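Local coordinates for S3-RNase (PDB 1IQQ), which cleaves RNA as a pistil ribonuclease of the T2 family and is responsible for gametophytic self-incompatibility in Japanese pear, at residues A[30-35]-A[65-70]; A[5-10]-A[164-169]; A[9-14]-A[69-74]; A[80-85]-A[97-102]. All coordinates share one frame; numbering follows the deposited sequence.

Contact 1. Residues A[30-35]-A[65-70]; sequences FTVHGL and EIIWPN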
# COMPACT_ATOMS: atom_id res chain seq x y z
N PHE A 30 -8.80 2.81 -1.82
CA PHE A 30 -7.39 2.40 -1.57
C PHE A 30 -7.30 0.89 -1.85
O PHE A 30 -8.06 0.15 -1.25
CB PHE A 30 -7.03 2.64 -0.08
CG PHE A 30 -6.51 4.05 0.22
CD1 PHE A 30 -7.36 5.11 0.58
CD2 PHE A 30 -5.15 4.29 0.16
CE1 PHE A 30 -6.84 6.37 0.90
CE2 PHE A 30 -4.62 5.53 0.47
CZ PHE A 30 -5.46 6.56 0.84
N THR A 31 -6.42 0.52 -2.76
CA THR A 31 -6.13 -0.88 -2.99
C THR A 31 -4.64 -1.08 -2.80
O THR A 31 -3.84 -0.13 -2.57
CB THR A 31 -6.59 -1.37 -4.38
OG1 THR A 31 -6.16 -0.50 -5.42
CG2 THR A 31 -8.16 -1.42 -4.37
N VAL A 32 -4.16 -2.33 -2.86
CA VAL A 32 -2.79 -2.58 -2.57
C VAL A 32 -1.76 -2.11 -3.59
O VAL A 32 -1.98 -2.20 -4.82
CB VAL A 32 -2.62 -4.13 -2.33
CG1 VAL A 32 -1.08 -4.49 -2.14
CG2 VAL A 32 -3.46 -4.60 -1.12
N HIS A 33 -0.67 -1.49 -3.10
CA HIS A 33 0.48 -1.14 -3.95
C HIS A 33 1.66 -2.05 -3.68
O HIS A 33 2.46 -2.33 -4.57
CB HIS A 33 0.91 0.30 -3.71
CG HIS A 33 2.14 0.72 -4.46
ND1 HIS A 33 2.12 1.13 -5.78
CD2 HIS A 33 3.43 0.80 -4.06
CE1 HIS A 33 3.35 1.43 -6.17
NE2 HIS A 33 4.16 1.25 -5.15
N GLY A 34 1.84 -2.51 -2.45
CA GLY A 34 2.92 -3.43 -2.21
C GLY A 34 2.91 -4.01 -0.81
O GLY A 34 2.31 -3.45 0.13
N LEU A 35 3.63 -5.12 -0.66
CA LEU A 35 3.93 -5.70 0.67
C LEU A 35 5.44 -5.97 0.59
O LEU A 35 5.89 -6.90 -0.13
CB LEU A 35 3.18 -6.97 0.96
CG LEU A 35 2.87 -7.52 2.42
CD1 LEU A 35 2.96 -9.07 2.60
CD2 LEU A 35 3.35 -6.63 3.57
N GLU A 65 -7.61 -9.12 -8.62
CA GLU A 65 -8.15 -8.13 -9.55
C GLU A 65 -8.88 -7.01 -8.79
O GLU A 65 -8.94 -5.89 -9.27
CB GLU A 65 -9.15 -8.81 -10.54
CG GLU A 65 -8.48 -9.58 -11.63
CD GLU A 65 -9.47 -10.38 -12.47
OE1 GLU A 65 -9.00 -10.90 -13.50
OE2 GLU A 65 -10.67 -10.51 -12.10
N ILE A 66 -9.46 -7.39 -7.65
CA ILE A 66 -10.20 -6.46 -6.80
C ILE A 66 -9.35 -5.78 -5.75
O ILE A 66 -9.52 -4.57 -5.54
CB ILE A 66 -11.40 -7.19 -6.11
CG1 ILE A 66 -12.36 -7.67 -7.20
CG2 ILE A 66 -12.14 -6.27 -5.05
CD1 ILE A 66 -13.38 -8.71 -6.64
N ILE A 67 -8.40 -6.50 -5.16
CA ILE A 67 -7.65 -5.98 -3.99
C ILE A 67 -6.32 -5.44 -4.43
O ILE A 67 -5.77 -4.53 -3.74
CB ILE A 67 -7.45 -7.14 -2.95
CG1 ILE A 67 -8.80 -7.44 -2.29
CG2 ILE A 67 -6.40 -6.75 -1.86
CD1 ILE A 67 -8.75 -8.76 -1.55
N TRP A 68 -5.78 -5.91 -5.52
CA TRP A 68 -4.45 -5.49 -5.97
C TRP A 68 -4.38 -5.31 -7.49
O TRP A 68 -3.53 -5.86 -8.17
CB TRP A 68 -3.37 -6.51 -5.55
CG TRP A 68 -1.94 -5.99 -5.57
CD1 TRP A 68 -1.46 -4.88 -6.21
CD2 TRP A 68 -0.83 -6.57 -4.86
NE1 TRP A 68 -0.08 -4.73 -5.92
CE2 TRP A 68 0.30 -5.76 -5.10
CE3 TRP A 68 -0.70 -7.71 -4.04
CZ2 TRP A 68 1.55 -6.05 -4.55
CZ3 TRP A 68 0.54 -8.02 -3.47
CH2 TRP A 68 1.66 -7.18 -3.73
N PRO A 69 -5.31 -4.50 -8.05
CA PRO A 69 -5.23 -4.30 -9.52
C PRO A 69 -4.03 -3.46 -9.96
O PRO A 69 -3.50 -2.66 -9.21
CB PRO A 69 -6.51 -3.50 -9.82
CG PRO A 69 -6.73 -2.71 -8.48
CD PRO A 69 -6.46 -3.79 -7.46
N ASN A 70 -3.59 -3.65 -11.21
CA ASN A 70 -2.63 -2.75 -11.87
C ASN A 70 -3.63 -1.69 -12.37
O ASN A 70 -4.40 -1.92 -13.32
CB ASN A 70 -2.00 -3.47 -13.10
CG ASN A 70 -1.15 -2.56 -13.91
OD1 ASN A 70 -1.27 -1.35 -13.83
ND2 ASN A 70 -0.31 -3.15 -14.75
O HOH W 1 -3.98 -1.62 -6.57
O HOH W 2 1.90 -2.65 -7.11

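Contact 2. Residues A[5-10]-A[164-169]; sequences QFTQQY and LVEITL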
# COMPACT_ATOMS: atom_id res chain seq x y z
N GLN A 5 6.45 -3.36 5.21
CA GLN A 5 5.68 -2.18 4.82
C GLN A 5 4.53 -2.68 3.98
O GLN A 5 4.74 -3.30 2.92
CB GLN A 5 6.47 -1.25 3.94
CG GLN A 5 7.60 -0.53 4.76
CD GLN A 5 8.36 0.43 3.87
OE1 GLN A 5 7.93 1.58 3.64
NE2 GLN A 5 9.46 -0.04 3.33
N PHE A 6 3.29 -2.41 4.38
CA PHE A 6 2.10 -2.77 3.57
C PHE A 6 1.55 -1.48 3.09
O PHE A 6 0.94 -0.71 3.84
CB PHE A 6 1.11 -3.53 4.47
CG PHE A 6 -0.15 -4.00 3.77
CD1 PHE A 6 -1.34 -3.96 4.43
CD2 PHE A 6 -0.11 -4.53 2.49
CE1 PHE A 6 -2.52 -4.49 3.81
CE2 PHE A 6 -1.26 -5.07 1.87
CZ PHE A 6 -2.47 -5.05 2.53
N THR A 7 1.75 -1.21 1.80
CA THR A 7 1.38 0.10 1.22
C THR A 7 0.16 0.00 0.35
O THR A 7 0.06 -0.93 -0.49
CB THR A 7 2.52 0.58 0.35
OG1 THR A 7 3.72 0.69 1.16
CG2 THR A 7 2.20 2.01 -0.20
N GLN A 8 -0.80 0.89 0.57
CA GLN A 8 -2.04 0.96 -0.24
C GLN A 8 -2.06 2.32 -0.92
O GLN A 8 -1.48 3.31 -0.44
CB GLN A 8 -3.25 0.78 0.68
CG GLN A 8 -3.32 -0.70 1.20
CD GLN A 8 -4.44 -0.86 2.18
OE1 GLN A 8 -5.55 -0.44 1.91
NE2 GLN A 8 -4.15 -1.54 3.32
N GLN A 9 -2.72 2.36 -2.07
CA GLN A 9 -2.74 3.57 -2.95
C GLN A 9 -4.15 3.94 -3.29
O GLN A 9 -4.97 3.04 -3.57
CB GLN A 9 -1.93 3.28 -4.24
CG GLN A 9 -2.53 2.15 -5.10
CD GLN A 9 -1.68 1.77 -6.28
OE1 GLN A 9 -1.96 0.75 -6.95
NE2 GLN A 9 -0.66 2.55 -6.58
N TYR A 10 -4.46 5.24 -3.25
CA TYR A 10 -5.81 5.75 -3.56
C TYR A 10 -5.87 5.92 -5.08
O TYR A 10 -5.19 6.77 -5.63
CB TYR A 10 -5.94 7.09 -2.82
CG TYR A 10 -7.26 7.77 -3.08
CD1 TYR A 10 -8.45 7.09 -3.01
CD2 TYR A 10 -7.31 9.12 -3.36
CE1 TYR A 10 -9.69 7.72 -3.19
CE2 TYR A 10 -8.50 9.77 -3.55
CZ TYR A 10 -9.71 9.09 -3.48
OH TYR A 10 -10.95 9.69 -3.75
N LEU A 164 -3.69 13.37 -1.08
CA LEU A 164 -3.22 12.10 -0.44
C LEU A 164 -3.15 11.00 -1.55
O LEU A 164 -4.09 10.84 -2.35
CB LEU A 164 -4.26 11.70 0.62
CG LEU A 164 -4.01 10.40 1.35
CD1 LEU A 164 -2.67 10.57 2.22
CD2 LEU A 164 -5.20 10.11 2.28
N VAL A 165 -2.07 10.23 -1.54
CA VAL A 165 -1.90 9.19 -2.58
C VAL A 165 -1.64 7.80 -1.97
O VAL A 165 -2.24 6.83 -2.45
CB VAL A 165 -0.73 9.52 -3.48
CG1 VAL A 165 -0.73 8.53 -4.71
CG2 VAL A 165 -0.86 10.98 -4.01
N GLU A 166 -0.78 7.67 -0.96
CA GLU A 166 -0.51 6.33 -0.41
C GLU A 166 -0.46 6.36 1.10
O GLU A 166 -0.08 7.40 1.70
CB GLU A 166 0.86 5.70 -0.88
CG GLU A 166 0.99 5.54 -2.36
CD GLU A 166 2.31 4.90 -2.75
OE1 GLU A 166 3.29 4.91 -2.04
OE2 GLU A 166 2.37 4.37 -3.89
N ILE A 167 -0.88 5.24 1.69
CA ILE A 167 -0.78 5.08 3.16
C ILE A 167 -0.16 3.72 3.39
O ILE A 167 -0.62 2.72 2.82
CB ILE A 167 -2.12 5.20 3.86
CG1 ILE A 167 -2.56 6.68 3.88
CG2 ILE A 167 -1.99 4.73 5.33
CD1 ILE A 167 -3.97 6.98 4.46
N THR A 168 0.91 3.66 4.21
CA THR A 168 1.59 2.44 4.51
C THR A 168 1.43 2.11 5.97
O THR A 168 1.61 2.98 6.86
CB THR A 168 3.10 2.62 4.25
OG1 THR A 168 3.30 2.85 2.85
CG2 THR A 168 3.92 1.36 4.73
N LEU A 169 1.07 0.86 6.27
CA LEU A 169 0.99 0.33 7.64
C LEU A 169 2.22 -0.57 7.79
O LEU A 169 2.45 -1.45 6.95
CB LEU A 169 -0.29 -0.52 7.83
CG LEU A 169 -1.53 0.15 7.34
CD1 LEU A 169 -2.71 -0.76 7.69
CD2 LEU A 169 -1.74 1.48 8.05
O HOH W 3 6.13 3.41 2.38
O HOH W 4 0.88 4.84 -5.95

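Contact 3. Residues A[9-14]-A[69-74]; sequences QYQLAV and PNVFDR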
# COMPACT_ATOMS: atom_id res chain seq x y z
N GLN A 9 -2.72 2.36 -2.07
CA GLN A 9 -2.74 3.57 -2.95
C GLN A 9 -4.15 3.94 -3.29
O GLN A 9 -4.97 3.04 -3.57
CB GLN A 9 -1.93 3.28 -4.24
CG GLN A 9 -2.53 2.15 -5.10
CD GLN A 9 -1.68 1.77 -6.28
OE1 GLN A 9 -1.96 0.75 -6.95
NE2 GLN A 9 -0.66 2.55 -6.58
N TYR A 10 -4.46 5.24 -3.25
CA TYR A 10 -5.81 5.75 -3.56
C TYR A 10 -5.87 5.92 -5.08
O TYR A 10 -5.19 6.77 -5.63
CB TYR A 10 -5.94 7.09 -2.82
CG TYR A 10 -7.26 7.77 -3.08
CD1 TYR A 10 -8.45 7.09 -3.01
CD2 TYR A 10 -7.31 9.12 -3.36
CE1 TYR A 10 -9.69 7.72 -3.19
CE2 TYR A 10 -8.50 9.77 -3.55
CZ TYR A 10 -9.71 9.09 -3.48
OH TYR A 10 -10.95 9.69 -3.75
N GLN A 11 -6.66 5.04 -5.71
CA GLN A 11 -6.62 4.96 -7.17
C GLN A 11 -6.87 6.29 -7.90
O GLN A 11 -6.17 6.56 -8.86
CB GLN A 11 -7.64 3.91 -7.64
CG GLN A 11 -7.38 2.51 -7.09
CD GLN A 11 -8.39 1.53 -7.66
OE1 GLN A 11 -9.22 1.87 -8.53
NE2 GLN A 11 -8.32 0.29 -7.20
N LEU A 12 -7.83 7.06 -7.41
CA LEU A 12 -8.16 8.35 -8.07
C LEU A 12 -6.94 9.22 -8.14
O LEU A 12 -6.65 9.84 -9.19
CB LEU A 12 -9.27 9.07 -7.29
CG LEU A 12 -9.87 10.29 -7.99
CD1 LEU A 12 -10.93 9.81 -9.07
CD2 LEU A 12 -10.62 11.14 -7.00
N ALA A 13 -6.14 9.25 -7.08
CA ALA A 13 -4.95 10.07 -7.09
C ALA A 13 -3.79 9.48 -7.88
O ALA A 13 -3.01 10.20 -8.54
CB ALA A 13 -4.52 10.36 -5.62
N VAL A 14 -3.62 8.17 -7.81
CA VAL A 14 -2.57 7.51 -8.59
C VAL A 14 -2.76 7.84 -10.07
O VAL A 14 -1.79 8.11 -10.77
CB VAL A 14 -2.66 5.95 -8.44
CG1 VAL A 14 -1.65 5.23 -9.32
CG2 VAL A 14 -2.41 5.59 -6.96
N PRO A 69 -5.31 -4.50 -8.05
CA PRO A 69 -5.23 -4.30 -9.52
C PRO A 69 -4.03 -3.46 -9.96
O PRO A 69 -3.50 -2.66 -9.21
CB PRO A 69 -6.51 -3.50 -9.82
CG PRO A 69 -6.73 -2.71 -8.48
CD PRO A 69 -6.46 -3.79 -7.46
N ASN A 70 -3.59 -3.65 -11.21
CA ASN A 70 -2.63 -2.75 -11.87
C ASN A 70 -3.63 -1.69 -12.37
O ASN A 70 -4.40 -1.92 -13.32
CB ASN A 70 -2.00 -3.47 -13.10
CG ASN A 70 -1.15 -2.56 -13.91
OD1 ASN A 70 -1.27 -1.35 -13.83
ND2 ASN A 70 -0.31 -3.15 -14.75
N VAL A 71 -3.66 -0.55 -11.69
CA VAL A 71 -4.60 0.50 -12.01
C VAL A 71 -4.39 1.15 -13.37
O VAL A 71 -5.33 1.77 -13.89
CB VAL A 71 -4.57 1.61 -10.90
CG1 VAL A 71 -4.98 0.99 -9.59
CG2 VAL A 71 -3.21 2.22 -10.80
N PHE A 72 -3.20 1.03 -13.93
CA PHE A 72 -2.92 1.66 -15.24
C PHE A 72 -3.48 0.82 -16.39
O PHE A 72 -3.94 1.40 -17.41
CB PHE A 72 -1.41 1.83 -15.42
CG PHE A 72 -0.82 2.77 -14.40
CD1 PHE A 72 -0.85 4.14 -14.64
CD2 PHE A 72 -0.32 2.30 -13.22
CE1 PHE A 72 -0.40 5.05 -13.70
CE2 PHE A 72 0.15 3.22 -12.23
CZ PHE A 72 0.10 4.59 -12.48
N ASP A 73 -3.50 -0.51 -16.25
CA ASP A 73 -3.98 -1.39 -17.35
C ASP A 73 -4.16 -2.78 -16.76
O ASP A 73 -3.15 -3.51 -16.55
CB ASP A 73 -2.95 -1.39 -18.47
CG ASP A 73 -3.39 -2.18 -19.71
OD1 ASP A 73 -4.44 -2.84 -19.66
OD2 ASP A 73 -2.65 -2.11 -20.69
N ARG A 74 -5.41 -3.12 -16.51
CA ARG A 74 -5.73 -4.41 -15.92
C ARG A 74 -5.32 -5.61 -16.81
O ARG A 74 -5.19 -6.74 -16.31
CB ARG A 74 -7.21 -4.50 -15.57
CG ARG A 74 -8.16 -4.58 -16.77
CD ARG A 74 -9.58 -4.79 -16.29
NE ARG A 74 -9.58 -5.79 -15.23
CZ ARG A 74 -10.51 -5.93 -14.28
NH1 ARG A 74 -11.58 -5.11 -14.23
NH2 ARG A 74 -10.35 -6.86 -13.35
O HOH W 5 -1.66 -0.55 -9.60

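Contact 4. Residues A[80-85]-A[97-102]; sequences FWDKEW and DNENHY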
# COMPACT_ATOMS: atom_id res chain seq x y z
N PHE A 80 2.45 -7.98 -13.88
CA PHE A 80 2.55 -7.02 -12.74
C PHE A 80 2.63 -7.81 -11.40
O PHE A 80 3.51 -7.56 -10.58
CB PHE A 80 1.30 -6.13 -12.82
CG PHE A 80 0.99 -5.30 -11.58
CD1 PHE A 80 1.63 -4.08 -11.34
CD2 PHE A 80 -0.05 -5.71 -10.73
CE1 PHE A 80 1.20 -3.29 -10.23
CE2 PHE A 80 -0.46 -4.95 -9.68
CZ PHE A 80 0.15 -3.73 -9.41
N TRP A 81 1.73 -8.78 -11.19
CA TRP A 81 1.85 -9.55 -9.96
C TRP A 81 3.15 -10.40 -9.94
O TRP A 81 3.79 -10.55 -8.84
CB TRP A 81 0.66 -10.46 -9.81
CG TRP A 81 -0.62 -9.73 -9.58
CD1 TRP A 81 -0.79 -8.59 -8.83
CD2 TRP A 81 -1.89 -10.04 -10.14
NE1 TRP A 81 -2.10 -8.16 -8.91
CE2 TRP A 81 -2.79 -9.03 -9.72
CE3 TRP A 81 -2.35 -11.08 -10.98
CZ2 TRP A 81 -4.14 -9.01 -10.10
CZ3 TRP A 81 -3.70 -11.08 -11.37
CH2 TRP A 81 -4.59 -10.03 -10.92
N ASP A 82 3.54 -10.97 -11.09
CA ASP A 82 4.75 -11.77 -11.11
C ASP A 82 5.93 -10.90 -10.59
O ASP A 82 6.79 -11.44 -9.83
CB ASP A 82 5.06 -12.17 -12.56
CG ASP A 82 4.24 -13.34 -13.04
OD1 ASP A 82 3.48 -13.96 -12.31
OD2 ASP A 82 4.43 -13.67 -14.21
N LYS A 83 6.00 -9.64 -11.00
CA LYS A 83 7.13 -8.76 -10.56
C LYS A 83 7.06 -8.43 -9.06
O LYS A 83 8.09 -8.24 -8.43
CB LYS A 83 7.21 -7.46 -11.36
CG LYS A 83 7.44 -7.67 -12.90
CD LYS A 83 7.49 -6.28 -13.57
CE LYS A 83 7.22 -6.35 -15.07
NZ LYS A 83 5.79 -5.95 -15.44
N GLU A 84 5.84 -8.26 -8.55
CA GLU A 84 5.73 -7.98 -7.10
C GLU A 84 6.25 -9.15 -6.31
O GLU A 84 6.93 -8.97 -5.29
CB GLU A 84 4.25 -7.71 -6.72
CG GLU A 84 3.69 -6.42 -7.45
CD GLU A 84 4.37 -5.13 -7.06
OE1 GLU A 84 5.03 -4.99 -5.98
OE2 GLU A 84 4.24 -4.19 -7.89
N TRP A 85 5.92 -10.35 -6.76
CA TRP A 85 6.45 -11.52 -6.08
C TRP A 85 7.97 -11.58 -6.25
O TRP A 85 8.70 -11.81 -5.30
CB TRP A 85 5.79 -12.79 -6.62
CG TRP A 85 6.59 -14.02 -6.31
CD1 TRP A 85 7.25 -14.81 -7.22
CD2 TRP A 85 6.85 -14.57 -5.03
NE1 TRP A 85 7.92 -15.82 -6.56
CE2 TRP A 85 7.68 -15.69 -5.21
CE3 TRP A 85 6.45 -14.21 -3.73
CZ2 TRP A 85 8.13 -16.46 -4.14
CZ3 TRP A 85 6.89 -14.97 -2.68
CH2 TRP A 85 7.74 -16.10 -2.89
N ASP A 97 5.90 -17.96 2.54
CA ASP A 97 6.45 -19.24 2.08
C ASP A 97 6.69 -19.38 0.60
O ASP A 97 7.62 -20.04 0.18
CB ASP A 97 5.53 -20.35 2.56
CG ASP A 97 6.11 -21.73 2.31
OD1 ASP A 97 6.98 -22.19 3.11
OD2 ASP A 97 5.66 -22.36 1.34
N ASN A 98 5.78 -18.82 -0.20
CA ASN A 98 5.84 -19.07 -1.64
C ASN A 98 4.94 -18.02 -2.27
O ASN A 98 4.26 -17.24 -1.56
CB ASN A 98 5.30 -20.51 -1.89
CG ASN A 98 3.83 -20.68 -1.51
OD1 ASN A 98 2.90 -20.20 -2.17
ND2 ASN A 98 3.58 -21.40 -0.41
N GLU A 99 4.91 -17.99 -3.59
CA GLU A 99 4.13 -16.97 -4.30
C GLU A 99 2.66 -16.93 -3.95
O GLU A 99 2.06 -15.87 -3.79
CB GLU A 99 4.32 -17.18 -5.82
CG GLU A 99 3.53 -16.21 -6.69
CD GLU A 99 3.81 -16.37 -8.17
OE1 GLU A 99 4.84 -16.95 -8.57
OE2 GLU A 99 2.98 -15.84 -8.95
N ASN A 100 2.03 -18.09 -3.92
CA ASN A 100 0.60 -18.10 -3.58
C ASN A 100 0.40 -17.60 -2.11
O ASN A 100 -0.53 -16.78 -1.83
CB ASN A 100 0.03 -19.54 -3.74
CG ASN A 100 -0.20 -19.87 -5.18
OD1 ASN A 100 -0.84 -19.10 -5.91
ND2 ASN A 100 0.32 -21.02 -5.61
N HIS A 101 1.26 -18.04 -1.19
CA HIS A 101 1.15 -17.63 0.20
C HIS A 101 1.35 -16.13 0.33
O HIS A 101 0.72 -15.48 1.16
CB HIS A 101 2.16 -18.44 1.05
CG HIS A 101 2.14 -18.11 2.51
ND1 HIS A 101 1.00 -18.18 3.29
CD2 HIS A 101 3.15 -17.78 3.33
CE1 HIS A 101 1.32 -17.89 4.55
NE2 HIS A 101 2.62 -17.66 4.60
N TYR A 102 2.24 -15.58 -0.49
CA TYR A 102 2.44 -14.12 -0.46
C TYR A 102 1.15 -13.36 -0.77
O TYR A 102 0.75 -12.44 -0.02
CB TYR A 102 3.49 -13.76 -1.53
CG TYR A 102 3.80 -12.31 -1.68
CD1 TYR A 102 4.22 -11.54 -0.56
CD2 TYR A 102 3.75 -11.68 -2.96
CE1 TYR A 102 4.58 -10.16 -0.70
CE2 TYR A 102 4.09 -10.36 -3.11
CZ TYR A 102 4.52 -9.58 -1.98
OH TYR A 102 4.89 -8.26 -2.12
O HOH W 6 3.09 -16.54 -11.48
O HOH W 7 5.89 -14.99 -10.40
O HOH W 8 4.88 -5.81 -3.32

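Contact 1. Residues A[30-35]-A[65-70]
V32, on strand 30-38, lies against the turn that follows helix 58-67, and its two methyls divide the apolar contact. V32 CG1, anti to the backbone N (chi1 175°), sits over one face of the W68 indole, 3.5 Å from the centroid of the six-membered ring and 17° off the ring normal, a CH-pi contact. V32 CG2 instead meets I67 CG2 at 3.7 Å.

One direct hydrogen bond joins the backbones, V32 N to I67 O at 2.9 Å, with an N-H...O angle of 173°. W68 is the first residue after the helix to leave helical phi/psi, and the I67 carbonyl just before it accepts from the strand.

Water supplies the other polar links. One molecule sits among T31 OG1, V32 O and P69 O; T31 OG1 also bonds Q11. A second, in the plane of the indole, accepts from W68 NE1 at 3.1 Å and donates to the backbone O of the catalytic H33. With an alanine in place of W68, V32 CG1 is likely to lose the ring it packs on and this water its indole donor. The straight backbone bond, the CH-pi contact and the waters together probably hold the strand carrying H33 against the helix end.

Contact 2. Residues A[5-10]-A[164-169]
T7 and T168 face each other in a non-hydrogen-bonded antiparallel pair, with CA atoms 4.0 Å apart, and their hydroxyls close the gap: T7 OG1 to T168 OG1 is a 2.8 Å hydrogen bond in which either could donate. Matching torsions (chi1 -59° and -64°) place each OG1 beside its own backbone N and bring the two hydroxyls together. The T7 methyl CG2 reaches the carboxylate of E166, 3.6 Å from OE1, while T168 CG2 packs on Q5 CB at 3.7 Å.

Around this pair the backbones of strands 3-10 and 161-171 are joined by five N-H...O bonds. F6 with L169 and Q8 with I167 bond reciprocally, and Y10 N adds a bond to V165 O at 2.8 Å. The Q8 N to I167 O bond is nearly straight at 174°. CA-H...O contacts accompany them, including E166 CA to Q8 O at 3.2 Å.

Water extends the polar face at both ends. One molecule connects Q5 OE1 with T168 OG1; another accepts from Q9 NE2 and donates to E166 OE2 at 2.6 Å. Q9, an RNA-binding residue by similarity, lies beside H33 of the active site. Farther out, Q5 NE2 bonds S38, and V165 and E166 both face K154 of strand 152-158 in a classic beta bulge.

A valine in place of T7 would probably leave the T168 hydroxyl without its partner across the strands. The five backbone bonds thus set the register, while the threonine hydroxyl pair and the two waters satisfy polar atoms on the face formed by T7, Q9, E166 and T168.

Contact 3. Residues A[9-14]-A[69-74]
V71 is the main apolar link between the loop 69-74 and the segment where strand 3-10 passes into helix 11-14. Its CG1, anti to the carbonyl carbon (chi1 -62°), lies 3.8 Å from Q11 CG, against the aliphatic part of that extended glutamine. The other methyl, V71 CG2, meets V14 CG1 at 3.7 Å. The same V14 CG1 touches F72 CZ, also at 3.7 Å, coming obliquely to the ring. Beyond the valine, the Q11 amide reaches P69, with Q11 NE2 3.6 Å from P69 CG; Q11 OE1 accepts from D27 N.

No direct hydrogen bond crosses between the segments. A single water supplies the polar connection: it donates to Q9 OE1 and to P69 O, and accepts from V71 N at 2.9 Å. The Q9 side-chain oxygen is thereby tied to the backbone on both sides of N70.

Within the loop, N70 OD1 accepts from F72 N at 3.1 Å with an N-H...O angle of 138°, and more weakly from D73 N. The first bond defines an Asx turn, which shapes the chain around V71. Q9, N70 and V71 are assigned by similarity to binding the 3'-terminal ribonucleotide of RNA, consistent with a substrate site of a T2 ribonuclease.

Contact 4. Residues A[80-85]-A[97-102]
W85 and E99 form the centre of a partly buried helix-to-helix contact, in which helix 77-89 meets the first turn of helix 99-112. The indole lies flat against that turn: E99 CA stands 3.6 Å from the centroid of its six-membered ring and 9° off the normal, a CH-pi contact over the face. E99 CG is anti to the backbone N (chi1 178°), and the extended chain runs along the indole until E99 OE1 comes within 3.5 Å of W85 CD1. Y102 adds its CB at 3.7 Å from W85 CE3; the two rings are oblique, with planes 54° apart.

The turn against which the indole lies is capped by N98, whose OD1 accepts from H101 N at 2.9 Å, above the carbonyl plane. N98 ND2 donates to the anti lone pair of D97 OD2.

At one side D82 OD1 and E99 OE2 approach to 3.9 Å, yet R56 makes salt bridges to both. On the active-site side, a water donates to E84 OE1 and, at 2.7 Å, to Y102 OH. The shared arginine probably offsets the close negative charges, while Y102 connects the catalytic E84, through water, to L35 O of strand 30-38.

From the N terminus, strand 3-10 takes part in contact 2 and, at its end, in contact 3. Contact 2 closes the longest loop, reaching strand 161-171, and encloses the loops of contacts 1 and 4. Contact 3 starts from the same strand and ends in the loop after helix 58-67, where contact 1 also ends, sharing P69 and N70. Contact 4 follows in series and closes a short loop between helices 77-89 and 99-112. Strands 30-38 and 3-10 are sheet neighbours, joining contacts 1 and 2 through a probable hydrogen bond from H33 N to T7 O. A hydrogen bond from W81 NE1 to W68 O carries contact 1 on to contact 4, which does not touch contact 2.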